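PDB 1VJX: putative ferritin-like diiron-carboxylate protein TM1526 from Thermotoga maritima, which is of unknown function but, as a rubrerythrin-family member of the ferritin clan, probably binds metal and may act as an oxidoreductase. Local coordinates for residues R31-R34 and E35-E38; L149-M152 and K153-T157. One frame throughout, in Å; residues are numbered along the deposited sequence. Where two conformers were deposited one is given.

Contact 1. Residues R31-R34 and E35-E38; sequences RFYR and ELSE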
ATOM      1  N   ARG A  31       4.022  -4.823  -7.371  1.00 50.32           N
ATOM      2  CA  ARG A  31       3.887  -6.001  -8.209  1.00 50.98           C
ATOM      3  C   ARG A  31       2.525  -6.137  -8.857  1.00 48.79           C
ATOM      4  O   ARG A  31       2.409  -6.460 -10.026  1.00 47.31           O
ATOM      5  CB  ARG A  31       4.118  -7.255  -7.380  1.00 51.00           C
ATOM      6  CG  ARG A  31       5.479  -7.810  -7.523  1.00 54.04           C
ATOM      7  CD  ARG A  31       5.625  -9.178  -6.898  1.00 56.66           C
ATOM      8  NE  ARG A  31       4.790 -10.149  -7.619  1.00 62.41           N
ATOM      9  CZ  ARG A  31       3.752 -10.833  -7.112  1.00 64.21           C
ATOM     10  NH1 ARG A  31       3.393 -10.707  -5.830  1.00 64.40           N
ATOM     11  NH2 ARG A  31       3.075 -11.675  -7.906  1.00 64.40           N
ATOM     12  N   PHE A  32       1.503  -5.988  -8.036  1.00 48.44           N
ATOM     13  CA  PHE A  32       0.111  -5.954  -8.486  1.00 48.11           C
ATOM     14  C   PHE A  32      -0.031  -4.976  -9.664  1.00 47.56           C
ATOM     15  O   PHE A  32      -0.374  -5.387 -10.773  1.00 46.82           O
ATOM     16  CB  PHE A  32      -0.762  -5.554  -7.309  1.00 48.80           C
ATOM     17  CG  PHE A  32      -2.242  -5.619  -7.564  1.00 49.66           C
ATOM     18  CD1 PHE A  32      -2.855  -6.810  -7.923  1.00 50.44           C
ATOM     19  CD2 PHE A  32      -3.028  -4.496  -7.366  1.00 48.78           C
ATOM     20  CE1 PHE A  32      -4.239  -6.855  -8.127  1.00 50.59           C
ATOM     21  CE2 PHE A  32      -4.395  -4.537  -7.559  1.00 50.37           C
ATOM     22  CZ  PHE A  32      -5.002  -5.712  -7.941  1.00 50.20           C
ATOM     23  N   TYR A  33       0.306  -3.704  -9.437  1.00 47.21           N
ATOM     24  CA  TYR A  33       0.058  -2.655 -10.439  1.00 47.23           C
ATOM     25  C   TYR A  33       0.885  -2.873 -11.717  1.00 46.49           C
ATOM     26  O   TYR A  33       0.394  -2.619 -12.830  1.00 46.04           O
ATOM     27  CB  TYR A  33       0.263  -1.246  -9.858  1.00 47.84           C
ATOM     28  CG  TYR A  33      -0.725  -0.850  -8.766  1.00 48.97           C
ATOM     29  CD1 TYR A  33      -2.101  -0.992  -8.948  1.00 49.31           C
ATOM     30  CD2 TYR A  33      -0.280  -0.283  -7.569  1.00 49.58           C
ATOM     31  CE1 TYR A  33      -2.998  -0.616  -7.960  1.00 49.96           C
ATOM     32  CE2 TYR A  33      -1.161   0.102  -6.574  1.00 48.97           C
ATOM     33  CZ  TYR A  33      -2.522  -0.067  -6.764  1.00 51.03           C
ATOM     34  OH  TYR A  33      -3.410   0.323  -5.771  1.00 49.37           O
ATOM     35  N   ARG A  34       2.103  -3.372 -11.555  0.50 45.85           N
ATOM     36  CA  ARG A  34       2.965  -3.637 -12.689  0.50 45.62           C
ATOM     37  C   ARG A  34       2.419  -4.834 -13.500  0.50 45.65           C
ATOM     38  O   ARG A  34       2.347  -4.768 -14.724  0.50 44.88           O
ATOM     39  CB  ARG A  34       4.418  -3.862 -12.229  0.50 45.64           C
ATOM     40  CG  ARG A  34       5.446  -3.438 -13.259  0.50 45.20           C
ATOM     41  CD  ARG A  34       6.888  -3.679 -12.857  0.50 44.58           C
ATOM     42  NE  ARG A  34       7.407  -2.725 -11.869  0.50 43.39           N
ATOM     43  CZ  ARG A  34       7.762  -1.476 -12.134  0.50 41.65           C
ATOM     44  NH1 ARG A  34       7.604  -0.976 -13.362  0.50 40.98           N
ATOM     45  NH2 ARG A  34       8.252  -0.710 -11.163  0.50 40.19           N
ATOM     46  N   GLU A  35       2.025  -5.902 -12.807  1.00 45.74           N
ATOM     47  CA  GLU A  35       1.355  -7.052 -13.429  1.00 46.22           C
ATOM     48  C   GLU A  35      -0.006  -6.676 -14.051  1.00 45.95           C
ATOM     49  O   GLU A  35      -0.345  -7.169 -15.122  1.00 45.85           O
ATOM     50  CB  GLU A  35       1.174  -8.202 -12.420  1.00 46.07           C
ATOM     51  CG  GLU A  35       2.474  -8.963 -12.107  1.00 48.85           C
ATOM     52  CD  GLU A  35       2.383  -9.947 -10.923  1.00 48.97           C
ATOM     53  OE1 GLU A  35       2.042  -9.537  -9.784  1.00 56.35           O
ATOM     54  OE2 GLU A  35       2.678 -11.138 -11.122  1.00 54.09           O
ATOM     55  N   LEU A  36      -0.779  -5.809 -13.394  1.00 45.78           N
ATOM     56  CA  LEU A  36      -2.054  -5.365 -13.957  1.00 45.65           C
ATOM     57  C   LEU A  36      -1.850  -4.647 -15.283  1.00 45.84           C
ATOM     58  O   LEU A  36      -2.704  -4.736 -16.193  1.00 45.55           O
ATOM     59  CB  LEU A  36      -2.798  -4.417 -13.012  1.00 45.69           C
ATOM     60  CG  LEU A  36      -3.554  -4.946 -11.792  1.00 45.16           C
ATOM     61  CD1 LEU A  36      -4.269  -3.765 -11.159  1.00 47.05           C
ATOM     62  CD2 LEU A  36      -4.554  -6.029 -12.146  1.00 44.38           C
ATOM     63  N   SER A  37      -0.727  -3.930 -15.393  1.00 45.32           N
ATOM     64  CA  SER A  37      -0.439  -3.151 -16.591  1.00 44.92           C
ATOM     65  C   SER A  37      -0.267  -4.040 -17.824  1.00 45.06           C
ATOM     66  O   SER A  37      -0.282  -3.562 -18.949  1.00 45.42           O
ATOM     67  CB  SER A  37       0.801  -2.295 -16.375  1.00 44.57           C
ATOM     68  OG  SER A  37       1.979  -3.060 -16.516  1.00 44.68           O
ATOM     69  N   GLU A  38      -0.083  -5.333 -17.612  1.00 45.14           N
ATOM     70  CA  GLU A  38       0.013  -6.277 -18.713  1.00 45.52           C
ATOM     71  C   GLU A  38      -1.343  -6.614 -19.270  1.00 44.20           C
ATOM     72  O   GLU A  38      -1.402  -7.236 -20.287  1.00 44.40           O
ATOM     73  CB  GLU A  38       0.653  -7.587 -18.240  1.00 45.79           C
ATOM     74  CG  GLU A  38       2.158  -7.558 -18.026  1.00 47.10           C
ATOM     75  CD  GLU A  38       2.640  -8.646 -17.054  1.00 48.31           C
ATOM     76  OE1 GLU A  38       1.796  -9.369 -16.446  1.00 51.04           O
ATOM     77  OE2 GLU A  38       3.875  -8.742 -16.857  1.00 49.20           O
TER
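Glu35 closes a helical turn on Arg31, its backbone N bonding to Arg31 O at 2.9 Å while its carboxylate meets the guanidinium. Glu35 OE1 sits over one face of that group, 3.0 Å from Arg31 NH2 in a salt bridge, with the two planes turned 60° apart; a second, weak bond runs from NH2 to OE2. Arg31 NH1 is held by Glu28, so the arginine links two acids along the exposed side of helix 15-36. Replacing Glu35 by an alanine is likely to leave Arg31 NH2 without this acidic mate and the guanidinium freer to turn, although Glu28 would still pair with NH1. Leu36 turns inward: its N bonds to Phe32 O at 2.7 Å, and CD1 lies over the face of the Phe32 ring, 4.0 Å from the centroid, in a CH-pi contact. Phe87 meets the same ring edge-to-face, and Val104 and Phe48 touch the leucine. Ser37 OG stands between the backbone N and the carbonyl carbon (chi1 79°), which turns it back to hydrogen-bond Arg34 O at 2.5 Å. The serine hydroxyl thus gives Arg34 O a side-chain donor, and the turn divides into a charged outer side and an apolar inner one.

Contact 2. Residues L149-M152 and K153-T157; sequences LLEM and KREST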
ATOM      1  N   LEU A 149      -7.856   5.470  -8.635  1.00 44.65           N
ATOM      2  CA  LEU A 149      -8.606   4.224  -8.798  1.00 44.88           C
ATOM      3  C   LEU A 149     -10.137   4.436  -8.860  1.00 45.40           C
ATOM      4  O   LEU A 149     -10.823   3.819  -9.656  1.00 45.84           O
ATOM      5  CB  LEU A 149      -8.241   3.231  -7.681  1.00 44.85           C
ATOM      6  CG  LEU A 149      -6.788   2.733  -7.582  1.00 42.73           C
ATOM      7  CD1 LEU A 149      -6.582   1.831  -6.384  1.00 41.89           C
ATOM      8  CD2 LEU A 149      -6.362   1.987  -8.825  1.00 42.77           C
ATOM      9  N   LEU A 150     -10.677   5.314  -8.032  1.00 46.48           N
ATOM     10  CA  LEU A 150     -12.116   5.579  -8.041  1.00 47.25           C
ATOM     11  C   LEU A 150     -12.541   6.382  -9.290  1.00 48.60           C
ATOM     12  O   LEU A 150     -13.654   6.201  -9.826  1.00 48.20           O
ATOM     13  CB  LEU A 150     -12.516   6.294  -6.747  1.00 47.24           C
ATOM     14  CG  LEU A 150     -12.362   5.451  -5.468  1.00 47.03           C
ATOM     15  CD1 LEU A 150     -12.372   6.321  -4.198  1.00 47.11           C
ATOM     16  CD2 LEU A 150     -13.479   4.368  -5.393  1.00 46.82           C
ATOM     17  N   GLU A 151     -11.643   7.259  -9.742  1.00 50.71           N
ATOM     18  CA  GLU A 151     -11.815   8.020 -10.984  1.00 52.40           C
ATOM     19  C   GLU A 151     -11.886   7.082 -12.209  1.00 53.29           C
ATOM     20  O   GLU A 151     -12.764   7.213 -13.034  1.00 53.12           O
ATOM     21  CB  GLU A 151     -10.676   9.054 -11.120  1.00 52.14           C
ATOM     22  CG  GLU A 151     -10.650   9.860 -12.416  1.00 52.45           C
ATOM     23  CD  GLU A 151      -9.667  11.029 -12.353  1.00 54.59           C
ATOM     24  OE1 GLU A 151      -8.463  10.838 -12.648  1.00 57.95           O
ATOM     25  OE2 GLU A 151     -10.095  12.155 -11.996  1.00 59.42           O
HETATM   26  N   MSE A 152     -10.959   6.138 -12.296  1.00 55.00           N
HETATM   27  CA  MSE A 152     -10.975   5.110 -13.331  1.00 57.43           C
HETATM   28  C   MSE A 152     -12.223   4.229 -13.248  1.00 55.47           C
HETATM   29  O   MSE A 152     -12.842   3.940 -14.269  1.00 54.78           O
HETATM   30  CB  MSE A 152      -9.710   4.250 -13.253  1.00 56.52           C
HETATM   31  CG  MSE A 152      -8.444   4.966 -13.671  1.00 58.83           C
HETATM   32 SE   MSE A 152      -6.834   3.911 -13.296  1.00 69.60          SE
HETATM   33  CE  MSE A 152      -6.900   2.597 -14.760  1.00 67.24           C
ATOM     34  N   LYS A 153     -12.600   3.806 -12.044  1.00 54.75           N
ATOM     35  CA  LYS A 153     -13.829   3.020 -11.890  1.00 54.42           C
ATOM     36  C   LYS A 153     -15.040   3.762 -12.446  1.00 55.03           C
ATOM     37  O   LYS A 153     -15.851   3.223 -13.209  1.00 54.85           O
ATOM     38  CB  LYS A 153     -14.091   2.688 -10.427  1.00 53.76           C
ATOM     39  CG  LYS A 153     -15.223   1.676 -10.235  1.00 53.25           C
ATOM     40  CD  LYS A 153     -15.543   1.434  -8.757  1.00 53.81           C
ATOM     41  CE  LYS A 153     -16.939   0.827  -8.553  1.00 52.97           C
ATOM     42  NZ  LYS A 153     -17.052  -0.577  -9.070  1.00 54.37           N
ATOM     43  N   ARG A 154     -15.165   5.011 -12.019  1.00 56.05           N
ATOM     44  CA  ARG A 154     -16.323   5.833 -12.315  1.00 56.62           C
ATOM     45  C   ARG A 154     -16.406   6.123 -13.804  1.00 56.48           C
ATOM     46  O   ARG A 154     -17.489   6.127 -14.376  1.00 57.05           O
ATOM     47  CB  ARG A 154     -16.175   7.132 -11.541  1.00 56.69           C
ATOM     48  CG  ARG A 154     -17.427   7.961 -11.341  1.00 58.02           C
ATOM     49  CD  ARG A 154     -17.112   9.384 -10.901  1.00 59.34           C
ATOM     50  NE  ARG A 154     -16.245  10.045 -11.885  1.00 61.83           N
ATOM     51  CZ  ARG A 154     -16.676  10.807 -12.907  1.00 65.47           C
ATOM     52  NH1 ARG A 154     -17.984  11.057 -13.098  1.00 65.35           N
ATOM     53  NH2 ARG A 154     -15.786  11.335 -13.753  1.00 66.50           N
ATOM     54  N   GLU A 155     -15.255   6.362 -14.424  1.00 56.65           N
ATOM     55  CA  GLU A 155     -15.172   6.816 -15.804  1.00 57.12           C
ATOM     56  C   GLU A 155     -15.174   5.699 -16.840  1.00 57.38           C
ATOM     57  O   GLU A 155     -16.005   5.673 -17.753  1.00 57.39           O
ATOM     58  CB  GLU A 155     -13.909   7.635 -15.987  1.00 56.87           C
ATOM     59  CG  GLU A 155     -13.969   8.990 -15.305  1.00 58.05           C
ATOM     60  CD  GLU A 155     -12.685   9.794 -15.487  1.00 58.61           C
ATOM     61  OE1 GLU A 155     -11.601   9.162 -15.779  1.00 58.66           O
ATOM     62  OE2 GLU A 155     -12.775  11.050 -15.336  1.00 57.12           O
ATOM     63  N   SER A 156     -14.233   4.780 -16.705  1.00 57.65           N
ATOM     64  CA  SER A 156     -13.984   3.809 -17.752  1.00 58.08           C
ATOM     65  C   SER A 156     -14.503   2.418 -17.373  1.00 58.32           C
ATOM     66  O   SER A 156     -14.049   1.387 -17.903  1.00 58.59           O
ATOM     67  CB  SER A 156     -12.489   3.824 -18.103  1.00 58.19           C
ATOM     68  OG  SER A 156     -11.748   4.628 -17.194  1.00 59.10           O
ATOM     69  N   THR A 157     -15.486   2.395 -16.474  1.00 58.59           N
ATOM     70  CA  THR A 157     -16.050   1.132 -15.972  1.00 58.70           C
ATOM     71  C   THR A 157     -17.587   1.236 -15.913  1.00 58.56           C
ATOM     72  O   THR A 157     -18.276   0.202 -15.855  1.00 58.16           O
ATOM     73  CB  THR A 157     -15.390   0.764 -14.589  1.00 58.71           C
ATOM     74  OG1 THR A 157     -14.222  -0.040 -14.804  1.00 59.03           O
ATOM     75  CG2 THR A 157     -16.300  -0.090 -13.663  1.00 58.43           C
ATOM     76  OXT THR A 157     -18.147   2.349 -15.958  1.00 58.14           O
TER
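The last turns of helix 129-156, the C-terminal helix of a ferritin-like four-helix bundle, hold this contact, and regular i to i+4 backbone bonds run through it from Leu149 to Ser156. Lys153 N reaches Leu149 O at 3.0 Å, and Arg154 N and Glu155 N follow on Leu150 O and Glu151 O. On the outer side Glu151 and Glu155 lie alongside each other, pointing the same way with their carboxylate planes only 7° apart. What touches is aliphatic against polar: Glu151 CG stands 3.6 Å from Glu155 OE1. Glu151 OE2 and Glu155 OE2 bring like charges to 4.4 Å, and the basic residues around them probably offset this. Glu151 is bridged to Lys148 and Arg147 one turn back, and Glu155 OE2 takes a long, weak salt bridge from Arg154 NH2 at 3.4 Å. Lys153 leads elsewhere, its NZ pairing with Asp106 of helix 101-125. The inner side belongs to Leu149 and the selenomethionine at Met152. With CG anti to the carbonyl carbon (chi1 -70°) and a bend at chi3 (77°), the Met152 chain runs in among Ile44, Thr47 and Phe48 of helix 43-68 and Leu105 of helix 101-125, away from the row of charges. Its carbonyl accepts twice near the chain end: Ser156 N approaches Met152 O at 2.9 Å, tilted out of the carbonyl plane, whereas Ser156 OG comes within that plane, on a lone pair, 3.2 Å from the same oxygen.

Contacts 1 and 2 lie at the C-terminal ends of two helices, 15-36 and 129-156, their centres about 17 Å apart. They meet directly where Tyr33 OH packs 3.6 Å from Leu149 CD1, the hydroxyl end of one side chain against a methyl of the other. Helix 43-68 joins them further: Leu51 touches both Tyr33 and Leu149, and Phe48 touches both Leu36 and Met152. Helix 101-125 also serves both, through Val104 for Leu36 and Leu105 for Leu149 and Met152. The apolar sides of the two contacts therefore feed one interhelical core, while the salt bridges of Arg31 and Glu151 lie along the outside of their helices.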